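Local coordinates for CELL WALL surface anchor family protein (Streptococcus pneumoniae, PDB 2X9X), which serves as the repeating backbone subunit of the pneumococcal pilus, probably joined covalently end to end into the shaft that extends from the cell wall, at residues Lys266-Val271 with Gly378-Thr383; Ala281-Ala286 with Tyr390-Thr395; Leu295-Asp300 with Asn366-Lys371; Gln308-Thr313 with Ala349-Ala354. The protein carries 1 engineered substitution. One frame throughout, in Å; residues are numbered along the deposited sequence.

All four contacts lie in the C-terminal part of the chain. Their first segments come in the order 1, 2, 3, 4, and their second segments return as 4, 3, 1, 2. Contacts 3 and 4 are thus enclosed successively, whereas 1 and 2 alternate. Contact 1 joins strands 260-271 and 379-385, and contact 2 strands 282-286 and 388-394; these belong to different sheets, packed together with centres about 11 Å apart. Contact 3, centred about 13 Å from contact 2, leads from strand 294-297 towards contact 4, the helical pair, whose centre is about 12 Å from that of contact 3. The sheets probably form a Cna-B-like core, which the internal Lys270-Asn440 cross-link probably stiffens.

Contact 1. Residues Lys266-Val271 with Gly378-Thr383; sequences KKFVKV and GRFEIT
Strands 266-271 and 379-383 run antiparallel, their axes 4.7 Å apart at closest approach and inclined at 159°. Lys266 pairs with Ile382, and Phe268 with Phe380, through backbone bonds given in both directions. The ladder finishes at Gly378, whose O accepts Lys270 N at 2.7 Å; glycine suits this corner because phi is positive (75°) and Lys270 O stands where a side chain would begin. On the face carrying Phe268, Phe380 and Ile382, CB of Phe268 sits over the Phe380 ring, 3.5 Å from its centroid. The two ring planes are nearly parallel but slid apart, with 5.0 Å between centroids. Phe380 adopts chi1 57°, which sets CG between the backbone N and carbonyl carbon and brings the ring back towards strand 266-271. Ile382 CG2 meets the edge of the Phe268 ring, 4.3 Å from CE2. The other face, apart from Val269, is polar: Lys267 and Glu381 both reach Tyr417, while Arg379 forms a salt bridge with Asp375. Lys270 turns its long chain from the ladder into the interior, beside Phe283 and Glu394, where NZ is joined covalently to CG of Asn440, the intramolecular isopeptide bond characteristic of Cna-B-like domains in Gram-positive pilins.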
loop_
_atom_site.group_PDB
_atom_site.type_symbol
_atom_site.label_atom_id
_atom_site.label_comp_id
_atom_site.label_asym_id
_atom_site.label_seq_id
_atom_site.Cartn_x
_atom_site.Cartn_y
_atom_site.Cartn_z
ATOM N N LYS A 266 -9.396 4.242 13.787
ATOM C CA LYS A 266 -9.775 4.373 15.190
ATOM C C LYS A 266 -10.641 3.198 15.629
ATOM O O LYS A 266 -11.474 2.715 14.858
ATOM C CB LYS A 266 -10.536 5.686 15.407
ATOM C CG LYS A 266 -10.644 6.120 16.864
ATOM C CD LYS A 266 -9.299 6.604 17.386
ATOM C CE LYS A 266 -9.370 7.006 18.851
ATOM N NZ LYS A 266 -9.565 5.824 19.754
ATOM N N LYS A 267 -10.441 2.754 16.871
ATOM C CA LYS A 267 -11.227 1.681 17.479
ATOM C C LYS A 267 -12.113 2.236 18.592
ATOM O O LYS A 267 -11.739 3.202 19.267
ATOM C CB LYS A 267 -10.306 0.616 18.071
ATOM C CG LYS A 267 -9.415 -0.081 17.067
ATOM C CD LYS A 267 -8.337 -0.892 17.781
ATOM C CE LYS A 267 -7.445 -1.624 16.796
ATOM N NZ LYS A 267 -6.159 -2.044 17.428
ATOM N N PHE A 268 -13.280 1.618 18.776
ATOM C CA PHE A 268 -14.244 2.017 19.803
ATOM C C PHE A 268 -14.809 0.799 20.536
ATOM O O PHE A 268 -14.909 -0.287 19.958
ATOM C CB PHE A 268 -15.421 2.764 19.169
ATOM C CG PHE A 268 -15.024 3.941 18.325
ATOM C CD1 PHE A 268 -14.928 5.205 18.879
ATOM C CD2 PHE A 268 -14.766 3.785 16.973
ATOM C CE1 PHE A 268 -14.571 6.299 18.100
ATOM C CE2 PHE A 268 -14.410 4.872 16.190
ATOM C CZ PHE A 268 -14.312 6.128 16.757
ATOM N N VAL A 269 -15.196 0.987 21.799
ATOM C CA VAL A 269 -15.965 -0.025 22.526
ATOM C C VAL A 269 -17.195 0.608 23.175
ATOM O O VAL A 269 -17.086 1.585 23.920
ATOM C CB VAL A 269 -15.140 -0.740 23.623
ATOM C CG1 VAL A 269 -16.017 -1.744 24.384
ATOM C CG2 VAL A 269 -13.928 -1.433 23.022
ATOM N N LYS A 270 -18.361 0.049 22.875
ATOM C CA LYS A 270 -19.616 0.472 23.485
ATOM C C LYS A 270 -19.860 -0.264 24.800
ATOM O O LYS A 270 -19.940 -1.496 24.821
ATOM C CB LYS A 270 -20.776 0.196 22.532
ATOM C CG LYS A 270 -22.084 0.832 22.958
ATOM C CD LYS A 270 -22.008 2.339 22.798
ATOM C CE LYS A 270 -23.223 3.013 23.387
ATOM N NZ LYS A 270 -23.267 2.812 24.860
ATOM N N VAL A 271 -19.992 0.490 25.891
ATOM C CA VAL A 271 -20.258 -0.093 27.208
ATOM C C VAL A 271 -21.394 0.627 27.929
ATOM O O VAL A 271 -21.889 1.656 27.464
ATOM C CB VAL A 271 -19.016 -0.017 28.125
ATOM C CG1 VAL A 271 -17.863 -0.823 27.547
ATOM C CG2 VAL A 271 -18.609 1.431 28.340
ATOM N N GLY A 378 -18.829 -5.187 22.214
ATOM C CA GLY A 378 -18.995 -3.744 22.123
ATOM C C GLY A 378 -18.138 -3.077 21.061
ATOM O O GLY A 378 -18.141 -1.846 20.931
ATOM N N ARG A 379 -17.420 -3.882 20.281
ATOM C CA ARG A 379 -16.396 -3.351 19.382
ATOM C C ARG A 379 -16.932 -2.813 18.061
ATOM O O ARG A 379 -17.820 -3.402 17.440
ATOM C CB ARG A 379 -15.334 -4.415 19.083
ATOM C CG ARG A 379 -14.602 -4.936 20.309
ATOM C CD ARG A 379 -13.639 -6.049 19.936
ATOM N NE ARG A 379 -14.332 -7.191 19.343
ATOM C CZ ARG A 379 -13.799 -8.401 19.218
ATOM N NH1 ARG A 379 -14.503 -9.383 18.670
ATOM N NH2 ARG A 379 -12.565 -8.629 19.645
ATOM N N PHE A 380 -16.364 -1.693 17.634
ATOM C CA PHE A 380 -16.515 -1.232 16.263
ATOM C C PHE A 380 -15.327 -0.353 15.888
ATOM O O PHE A 380 -14.612 0.139 16.762
ATOM C CB PHE A 380 -17.868 -0.538 16.021
ATOM C CG PHE A 380 -18.138 0.636 16.920
ATOM C CD1 PHE A 380 -18.561 0.444 18.223
ATOM C CD2 PHE A 380 -18.014 1.931 16.442
ATOM C CE1 PHE A 380 -18.826 1.524 19.049
ATOM C CE2 PHE A 380 -18.278 3.020 17.262
ATOM C CZ PHE A 380 -18.688 2.812 18.570
ATOM N N GLU A 381 -15.087 -0.184 14.592
ATOM C CA GLU A 381 -13.897 0.541 14.164
ATOM C C GLU A 381 -14.051 1.153 12.779
ATOM O O GLU A 381 -14.945 0.779 12.013
ATOM C CB GLU A 381 -12.667 -0.377 14.200
ATOM C CG GLU A 381 -12.703 -1.509 13.179
ATOM C CD GLU A 381 -11.450 -2.365 13.221
ATOM O OE1 GLU A 381 -11.283 -3.143 14.184
ATOM O OE2 GLU A 381 -10.631 -2.262 12.285
ATOM N N ILE A 382 -13.163 2.092 12.469
ATOM C CA ILE A 382 -13.125 2.741 11.162
ATOM C C ILE A 382 -11.680 2.798 10.664
ATOM O O ILE A 382 -10.756 3.098 11.434
ATOM C CB ILE A 382 -13.749 4.163 11.211
ATOM C CG1 ILE A 382 -13.800 4.791 9.809
ATOM C CG2 ILE A 382 -12.992 5.066 12.188
ATOM C CD1 ILE A 382 -14.808 4.140 8.882
ATOM N N THR A 383 -11.483 2.494 9.383
ATOM C CA THR A 383 -10.140 2.466 8.799
ATOM C C THR A 383 -10.102 3.240 7.481
ATOM O O THR A 383 -11.126 3.372 6.807
ATOM C CB THR A 383 -9.653 1.017 8.552
ATOM O OG1 THR A 383 -10.528 0.371 7.617
ATOM C CG2 THR A 383 -9.629 0.220 9.857
#

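Contact 2. Residues Ala281-Ala286 with Tyr390-Thr395; sequences AEFVIA and YYLEET
Phe283, Ile285, Leu392 and Glu394 meet on the packed face of an antiparallel pair in which Val284 and Glu393, and Ala286 and Tyr391, exchange backbone hydrogen bonds. Leu392 CD2 touches both Phe283 CB, at 4.0 Å, and Ile285 CG1, at 4.1 Å, its branched end suiting a place between two neighbours. Glu394 passes obliquely by the Phe283 ring, its CB 3.6 Å from CE1 of Phe283. With CG anti to the backbone N (chi1 -169°) and the chain extended beyond, the carboxylate is carried inward, where OE1 accepts from Leu404 N. The opposite face is more polar, though Val284 CG2 still meets Thr395 CG2 at 3.9 Å; Glu393, partly exposed, sends its carboxylate into salt bridges with Arg407 and Lys364. The looser part is the margin, where Thr395 N donates to Glu282 O at 2.8 Å while a water bridges Thr395 OG1 and Glu282 OE1, 2.7 Å from each; Glu282 OE2 also pairs with Lys314. The buried Glu394 packs against Lys270 and Asn440, the two residues of the isopeptide link, and so probably occupies the place of the acidic residue that promotes this bond in related pilins.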
loop_
_atom_site.group_PDB
_atom_site.type_symbol
_atom_site.label_atom_id
_atom_site.label_comp_id
_atom_site.label_asym_id
_atom_site.label_seq_id
_atom_site.Cartn_x
_atom_site.Cartn_y
_atom_site.Cartn_z
ATOM N N ALA A 281 -25.293 -1.368 18.932
ATOM C CA ALA A 281 -25.355 0.087 18.857
ATOM C C ALA A 281 -24.858 0.512 17.478
ATOM O O ALA A 281 -23.898 -0.061 16.953
ATOM C CB ALA A 281 -24.517 0.726 19.953
ATOM N N GLU A 282 -25.515 1.503 16.886
ATOM C CA GLU A 282 -25.153 1.951 15.542
ATOM C C GLU A 282 -24.745 3.418 15.527
ATOM O O GLU A 282 -25.347 4.244 16.223
ATOM C CB GLU A 282 -26.301 1.686 14.560
ATOM C CG GLU A 282 -26.750 0.226 14.543
ATOM C CD GLU A 282 -27.778 -0.085 13.465
ATOM O OE1 GLU A 282 -28.143 0.824 12.689
ATOM O OE2 GLU A 282 -28.220 -1.250 13.393
ATOM N N PHE A 283 -23.718 3.728 14.733
ATOM C CA PHE A 283 -23.130 5.064 14.693
ATOM C C PHE A 283 -22.780 5.519 13.283
ATOM O O PHE A 283 -22.488 4.705 12.401
ATOM C CB PHE A 283 -21.837 5.100 15.508
ATOM C CG PHE A 283 -22.017 4.758 16.948
ATOM C CD1 PHE A 283 -22.203 5.756 17.891
ATOM C CD2 PHE A 283 -22.001 3.437 17.366
ATOM C CE1 PHE A 283 -22.373 5.443 19.228
ATOM C CE2 PHE A 283 -22.173 3.117 18.702
ATOM C CZ PHE A 283 -22.356 4.122 19.633
ATOM N N VAL A 284 -22.787 6.833 13.088
ATOM C CA VAL A 284 -22.198 7.437 11.904
ATOM C C VAL A 284 -21.100 8.400 12.345
ATOM O O VAL A 284 -20.953 8.680 13.541
ATOM C CB VAL A 284 -23.245 8.170 11.039
ATOM C CG1 VAL A 284 -24.277 7.173 10.504
ATOM C CG2 VAL A 284 -23.918 9.286 11.834
ATOM N N ILE A 285 -20.321 8.889 11.389
ATOM C CA ILE A 285 -19.220 9.796 11.692
ATOM C C ILE A 285 -19.432 11.173 11.067
ATOM O O ILE A 285 -19.701 11.290 9.869
ATOM C CB ILE A 285 -17.875 9.208 11.222
ATOM C CG1 ILE A 285 -17.554 7.939 12.016
ATOM C CG2 ILE A 285 -16.761 10.232 11.382
ATOM C CD1 ILE A 285 -16.394 7.138 11.458
ATOM N N ALA A 286 -19.323 12.215 11.892
ATOM C CA ALA A 286 -19.483 13.587 11.423
ATOM C C ALA A 286 -18.162 14.346 11.504
ATOM O O ALA A 286 -17.269 13.973 12.273
ATOM C CB ALA A 286 -20.560 14.306 12.227
ATOM N N TYR A 390 -12.812 14.098 14.640
ATOM C CA TYR A 390 -14.113 13.696 14.129
ATOM C C TYR A 390 -15.071 13.465 15.285
ATOM O O TYR A 390 -14.669 13.506 16.452
ATOM C CB TYR A 390 -13.991 12.430 13.272
ATOM C CG TYR A 390 -12.994 12.552 12.143
ATOM C CD1 TYR A 390 -13.318 13.223 10.969
ATOM C CD2 TYR A 390 -11.729 11.993 12.249
ATOM C CE1 TYR A 390 -12.406 13.334 9.932
ATOM C CE2 TYR A 390 -10.813 12.099 11.218
ATOM C CZ TYR A 390 -11.154 12.767 10.065
ATOM O OH TYR A 390 -10.233 12.857 9.046
ATOM N N TYR A 391 -16.335 13.220 14.960
ATOM C CA TYR A 391 -17.367 13.072 15.981
ATOM C C TYR A 391 -18.322 11.920 15.683
ATOM O O TYR A 391 -18.936 11.876 14.620
ATOM C CB TYR A 391 -18.158 14.374 16.114
ATOM C CG TYR A 391 -17.304 15.553 16.518
ATOM C CD1 TYR A 391 -17.209 15.944 17.846
ATOM C CD2 TYR A 391 -16.575 16.261 15.572
ATOM C CE1 TYR A 391 -16.422 17.016 18.221
ATOM C CE2 TYR A 391 -15.784 17.336 15.937
ATOM C CZ TYR A 391 -15.713 17.708 17.262
ATOM O OH TYR A 391 -14.928 18.778 17.632
ATOM N N LEU A 392 -18.439 10.983 16.620
ATOM C CA LEU A 392 -19.421 9.914 16.488
ATOM C C LEU A 392 -20.813 10.448 16.782
ATOM O O LEU A 392 -21.002 11.224 17.720
ATOM C CB LEU A 392 -19.147 8.793 17.486
ATOM C CG LEU A 392 -18.122 7.698 17.231
ATOM C CD1 LEU A 392 -18.188 6.707 18.397
ATOM C CD2 LEU A 392 -18.362 6.994 15.903
ATOM N N GLU A 393 -21.788 10.011 15.995
ATOM C CA GLU A 393 -23.186 10.252 16.319
ATOM C C GLU A 393 -23.941 8.931 16.375
ATOM O O GLU A 393 -23.972 8.182 15.395
ATOM C CB GLU A 393 -23.836 11.196 15.307
ATOM C CG GLU A 393 -25.286 11.512 15.636
ATOM C CD GLU A 393 -25.906 12.528 14.699
ATOM O OE1 GLU A 393 -25.253 13.549 14.393
ATOM O OE2 GLU A 393 -27.061 12.311 14.280
ATOM N N GLU A 394 -24.538 8.631 17.524
ATOM C CA GLU A 394 -25.307 7.401 17.650
ATOM C C GLU A 394 -26.627 7.536 16.901
ATOM O O GLU A 394 -27.354 8.512 17.085
ATOM C CB GLU A 394 -25.563 7.059 19.117
ATOM C CG GLU A 394 -26.121 5.661 19.322
ATOM C CD GLU A 394 -26.354 5.328 20.782
ATOM O OE1 GLU A 394 -27.199 5.989 21.419
ATOM O OE2 GLU A 394 -25.700 4.398 21.289
ATOM N N THR A 395 -26.928 6.555 16.056
ATOM C CA THR A 395 -28.164 6.570 15.281
ATOM C C THR A 395 -29.143 5.495 15.755
ATOM O O THR A 395 -30.346 5.586 15.506
ATOM C CB THR A 395 -27.892 6.413 13.770
ATOM O OG1 THR A 395 -27.121 5.228 13.541
ATOM C CG2 THR A 395 -27.126 7.619 13.240
HETATM O O HOH W 1 -28.949 3.418 12.628
#

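Contact 3. Residues Leu295-Asp300 with Asn366-Lys371; sequences LARKAD and NENVVK
The guanidinium of Arg297, a buried residue, lies with one face over the carbonyl O of Asn368 while three waters line its edge in plane. Asn368 O is 3.8 Å above the guanidinium plane, towards the rim, and also receives Arg297 N at 3.0 Å, so one carbonyl meets both ends of the same residue. Arg297 arrives there because chi1 of 65° places CG between the backbone N and carbonyl carbon and a further bend at chi3 folds the chain back across segment 366-371. Two of the waters bind NH1 and lead to Asn368 OD1 and Val369 O; the third joins NH2 to Lys371 N, and Asn355 OD1 takes NE. Such a spread of partners suits arginine, whose several N-H groups can bind waters that in turn serve the facing loop, and Asn355 directly.

Together with the bond from Arg297 N to Asn368 O, that from Val370 N to Leu295 O (2.9 Å) makes the single bridge that pairs Ala296 with Val369. Ala296 is small enough for its CB to sit 3.4 Å from Asn368 O. The facing loop is shaped by a type I turn from Asn366 to Val369 and by an Asx turn, in which Asn366 OD1 accepts Asn368 N at 2.7 Å. Ala299 CB touches the Asn368 amide at ND2. Leu295 and Val370 turn their apolar side chains towards Ile382 of strand 379-385, Val369 packs on Val284 of strand 282-286 and Val361 of strand 358-361, and Arg297 reaches the end of helix 338-354 at Val351 and Ala354.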
loop_
_atom_site.group_PDB
_atom_site.type_symbol
_atom_site.label_atom_id
_atom_site.label_comp_id
_atom_site.label_asym_id
_atom_site.label_seq_id
_atom_site.Cartn_x
_atom_site.Cartn_y
_atom_site.Cartn_z
ATOM N N LEU A 295 -19.628 11.015 7.041
ATOM C CA LEU A 295 -18.714 10.226 6.226
ATOM C C LEU A 295 -19.471 9.192 5.400
ATOM O O LEU A 295 -20.193 8.360 5.948
ATOM C CB LEU A 295 -17.682 9.524 7.112
ATOM C CG LEU A 295 -16.588 8.742 6.384
ATOM C CD1 LEU A 295 -15.629 9.695 5.691
ATOM C CD2 LEU A 295 -15.843 7.833 7.359
ATOM N N ALA A 296 -19.306 9.259 4.083
ATOM C CA ALA A 296 -19.946 8.313 3.173
ATOM C C ALA A 296 -18.927 7.711 2.216
ATOM O O ALA A 296 -17.903 8.335 1.911
ATOM C CB ALA A 296 -21.059 9.004 2.381
ATOM N N ARG A 297 -19.197 6.498 1.742
ATOM C CA ARG A 297 -18.433 5.973 0.615
ATOM C C ARG A 297 -18.920 6.678 -0.649
ATOM O O ARG A 297 -20.099 7.031 -0.767
ATOM C CB ARG A 297 -18.534 4.439 0.496
ATOM C CG ARG A 297 -19.924 3.874 0.168
ATOM C CD ARG A 297 -19.939 2.336 0.294
ATOM N NE ARG A 297 -19.629 1.950 1.666
ATOM C CZ ARG A 297 -20.536 1.786 2.622
ATOM N NH1 ARG A 297 -21.833 1.909 2.349
ATOM N NH2 ARG A 297 -20.144 1.478 3.850
ATOM N N LYS A 298 -18.000 6.915 -1.574
ATOM C CA LYS A 298 -18.335 7.588 -2.828
ATOM C C LYS A 298 -19.089 6.633 -3.757
ATOM O O LYS A 298 -18.539 5.632 -4.207
ATOM C CB LYS A 298 -17.067 8.126 -3.495
ATOM C CG LYS A 298 -17.325 8.943 -4.744
ATOM C CD LYS A 298 -16.384 10.137 -4.842
ATOM C CE LYS A 298 -14.931 9.712 -4.865
ATOM N NZ LYS A 298 -14.042 10.871 -5.185
ATOM N N ALA A 299 -20.351 6.952 -4.030
ATOM C CA ALA A 299 -21.250 6.050 -4.751
ATOM C C ALA A 299 -20.745 5.610 -6.123
ATOM O O ALA A 299 -20.936 4.458 -6.518
ATOM C CB ALA A 299 -22.642 6.671 -4.873
ATOM N N ASP A 300 -20.106 6.518 -6.855
ATOM C CA ASP A 300 -19.638 6.190 -8.201
ATOM C C ASP A 300 -18.330 5.399 -8.193
ATOM O O ASP A 300 -17.805 5.049 -9.250
ATOM C CB ASP A 300 -19.498 7.449 -9.059
ATOM C CG ASP A 300 -18.433 8.394 -8.542
ATOM O OD1 ASP A 300 -18.320 8.550 -7.309
ATOM O OD2 ASP A 300 -17.714 8.987 -9.372
ATOM N N ASN A 366 -28.407 9.542 3.780
ATOM C CA ASN A 366 -27.852 9.095 2.502
ATOM C C ASN A 366 -27.479 7.615 2.582
ATOM O O ASN A 366 -26.834 7.184 3.538
ATOM C CB ASN A 366 -26.637 9.954 2.127
ATOM C CG ASN A 366 -26.068 9.616 0.757
ATOM O OD1 ASN A 366 -25.582 8.509 0.522
ATOM N ND2 ASN A 366 -26.103 10.590 -0.150
ATOM N N GLU A 367 -27.892 6.836 1.587
ATOM C CA GLU A 367 -27.691 5.389 1.625
ATOM C C GLU A 367 -26.217 4.970 1.664
ATOM O O GLU A 367 -25.898 3.822 1.981
ATOM C CB GLU A 367 -28.409 4.708 0.455
ATOM C CG GLU A 367 -27.965 5.175 -0.918
ATOM C CD GLU A 367 -28.698 4.462 -2.041
ATOM O OE1 GLU A 367 -28.156 4.411 -3.164
ATOM O OE2 GLU A 367 -29.814 3.949 -1.799
ATOM N N ASN A 368 -25.322 5.900 1.351
ATOM C CA ASN A 368 -23.893 5.596 1.297
ATOM C C ASN A 368 -23.122 5.973 2.559
ATOM O O ASN A 368 -21.917 5.735 2.649
ATOM C CB ASN A 368 -23.268 6.268 0.078
ATOM C CG ASN A 368 -23.853 5.758 -1.213
ATOM O OD1 ASN A 368 -23.716 4.581 -1.539
ATOM N ND2 ASN A 368 -24.530 6.632 -1.948
ATOM N N VAL A 369 -23.820 6.556 3.527
ATOM C CA VAL A 369 -23.194 6.944 4.783
ATOM C C VAL A 369 -22.695 5.696 5.496
ATOM O O VAL A 369 -23.408 4.693 5.584
ATOM C CB VAL A 369 -24.166 7.746 5.690
ATOM C CG1 VAL A 369 -23.594 7.915 7.095
ATOM C CG2 VAL A 369 -24.467 9.108 5.076
ATOM N N VAL A 370 -21.456 5.752 5.971
ATOM C CA VAL A 370 -20.849 4.629 6.668
ATOM C C VAL A 370 -21.499 4.432 8.035
ATOM O O VAL A 370 -21.561 5.364 8.845
ATOM C CB VAL A 370 -19.325 4.828 6.836
ATOM C CG1 VAL A 370 -18.710 3.663 7.597
ATOM C CG2 VAL A 370 -18.649 4.995 5.476
ATOM N N LYS A 371 -21.986 3.221 8.283
ATOM C CA LYS A 371 -22.651 2.905 9.542
ATOM C C LYS A 371 -21.900 1.823 10.308
ATOM O O LYS A 371 -21.731 0.694 9.829
ATOM C CB LYS A 371 -24.105 2.488 9.303
ATOM C CG LYS A 371 -24.867 2.211 10.584
ATOM C CD LYS A 371 -26.352 2.425 10.399
ATOM C CE LYS A 371 -26.663 3.895 10.143
ATOM N NZ LYS A 371 -28.110 4.103 9.877
HETATM O O HOH W 2 -20.460 7.859 8.713
HETATM O O HOH W 3 -22.026 1.132 6.087
HETATM O O HOH W 4 -23.233 2.173 -0.260
HETATM O O HOH W 5 -23.867 2.175 4.400
#

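Contact 4. Residues Gln308-Thr313 with Ala349-Ala354; sequences QLVVTT and AAVIAA
The helical segments 308-313 and 349-354 pack antiparallel, with axes 8.6 Å apart and an angle of 162° between their directions, the closest CA pair being Val310 and Ala350 at 5.3 Å. Ala350 makes this spacing possible: its CB, with nothing beyond it, fits against Leu309 CG at 3.8 Å and Thr313 OG1 at 3.7 Å. Leu309 is directed across the interface by its first torsion (chi1 -169°), so that CG and CD2 touch the alanine methyl. Val310 shares the centre of the contact with Ala350. Its CG2 branch reaches Ala354 CB at 3.6 Å and lies just as near Ala350 O, while CG1 faces Val351 CG2 more loosely. These segments belong to helices 304-325 and 338-354, a helical hairpin inserted between strands 294-297 and 358-361 of the probably Cna-B-like part of the chain. No hydrogen bond crosses between the segments. Thr313 instead turns its hydroxyl back into its own helix, OG1 donating to Leu309 O at 2.8 Å, and is thereby satisfied beside an apolar neighbour. That carbonyl takes two donors, since Thr313 N reaches it from the opposite face of its plane. Tyr347 packs beside Val310 and Thr313.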
loop_
_atom_site.group_PDB
_atom_site.type_symbol
_atom_site.label_atom_id
_atom_site.label_comp_id
_atom_site.label_asym_id
_atom_site.label_seq_id
_atom_site.Cartn_x
_atom_site.Cartn_y
_atom_site.Cartn_z
ATOM N N GLN A 308 -24.457 -4.194 -2.526
ATOM C CA GLN A 308 -25.387 -5.252 -2.138
ATOM C C GLN A 308 -24.871 -6.071 -0.955
ATOM O O GLN A 308 -25.639 -6.439 -0.072
ATOM C CB GLN A 308 -25.664 -6.173 -3.327
ATOM N N LEU A 309 -23.573 -6.363 -0.939
ATOM C CA LEU A 309 -23.015 -7.159 0.150
ATOM C C LEU A 309 -23.107 -6.417 1.486
ATOM O O LEU A 309 -23.363 -7.027 2.523
ATOM C CB LEU A 309 -21.574 -7.586 -0.142
ATOM C CG LEU A 309 -21.012 -8.639 0.818
ATOM C CD1 LEU A 309 -21.775 -9.958 0.690
ATOM C CD2 LEU A 309 -19.511 -8.854 0.598
ATOM N N VAL A 310 -22.913 -5.102 1.462
ATOM C CA VAL A 310 -23.075 -4.311 2.680
ATOM C C VAL A 310 -24.497 -4.453 3.224
ATOM O O VAL A 310 -24.704 -4.644 4.429
ATOM C CB VAL A 310 -22.750 -2.824 2.444
ATOM C CG1 VAL A 310 -23.117 -2.000 3.669
ATOM C CG2 VAL A 310 -21.272 -2.653 2.119
ATOM N N VAL A 311 -25.475 -4.369 2.333
ATOM C CA VAL A 311 -26.873 -4.465 2.727
ATOM C C VAL A 311 -27.240 -5.845 3.279
ATOM O O VAL A 311 -27.845 -5.953 4.350
ATOM C CB VAL A 311 -27.807 -4.126 1.553
ATOM C CG1 VAL A 311 -29.259 -4.393 1.933
ATOM C CG2 VAL A 311 -27.622 -2.676 1.135
ATOM N N THR A 312 -26.870 -6.902 2.563
ATOM C CA THR A 312 -27.239 -8.253 2.975
ATOM C C THR A 312 -26.543 -8.681 4.266
ATOM O O THR A 312 -27.149 -9.341 5.110
ATOM C CB THR A 312 -26.985 -9.294 1.861
ATOM O OG1 THR A 312 -27.560 -10.552 2.239
ATOM C CG2 THR A 312 -25.496 -9.470 1.618
ATOM N N THR A 313 -25.276 -8.303 4.431
ATOM C CA THR A 313 -24.575 -8.642 5.669
ATOM C C THR A 313 -25.139 -7.837 6.838
ATOM O O THR A 313 -25.193 -8.327 7.971
ATOM C CB THR A 313 -23.038 -8.475 5.571
ATOM O OG1 THR A 313 -22.708 -7.128 5.210
ATOM C CG2 THR A 313 -22.459 -9.437 4.536
ATOM N N ALA A 349 -16.200 -6.445 7.235
ATOM C CA ALA A 349 -15.398 -6.772 6.062
ATOM C C ALA A 349 -16.050 -6.251 4.780
ATOM O O ALA A 349 -15.365 -5.723 3.899
ATOM C CB ALA A 349 -15.167 -8.270 5.982
ATOM N N ALA A 350 -17.371 -6.383 4.679
ATOM C CA ALA A 350 -18.094 -5.890 3.501
ATOM C C ALA A 350 -18.016 -4.369 3.404
ATOM O O ALA A 350 -17.886 -3.810 2.309
ATOM C CB ALA A 350 -19.549 -6.344 3.531
ATOM N N VAL A 351 -18.103 -3.707 4.552
ATOM C CA VAL A 351 -17.978 -2.253 4.621
ATOM C C VAL A 351 -16.590 -1.787 4.166
ATOM O O VAL A 351 -16.459 -0.838 3.385
ATOM C CB VAL A 351 -18.292 -1.740 6.048
ATOM C CG1 VAL A 351 -17.807 -0.298 6.248
ATOM C CG2 VAL A 351 -19.789 -1.874 6.335
ATOM N N ILE A 352 -15.551 -2.462 4.642
ATOM C CA ILE A 352 -14.191 -2.122 4.238
ATOM C C ILE A 352 -14.017 -2.319 2.731
ATOM O O ILE A 352 -13.430 -1.474 2.049
ATOM C CB ILE A 352 -13.155 -2.937 5.031
ATOM C CG1 ILE A 352 -13.156 -2.490 6.495
ATOM C CG2 ILE A 352 -11.765 -2.783 4.434
ATOM C CD1 ILE A 352 -12.429 -3.441 7.426
ATOM N N ALA A 353 -14.559 -3.420 2.212
ATOM C CA ALA A 353 -14.465 -3.717 0.782
ATOM C C ALA A 353 -15.238 -2.708 -0.070
ATOM O O ALA A 353 -14.842 -2.404 -1.198
ATOM C CB ALA A 353 -14.944 -5.136 0.497
ATOM N N ALA A 354 -16.341 -2.197 0.463
ATOM C CA ALA A 354 -17.144 -1.204 -0.250
ATOM C C ALA A 354 -16.617 0.230 -0.109
ATOM O O ALA A 354 -16.902 1.085 -0.958
ATOM C CB ALA A 354 -18.602 -1.285 0.186
#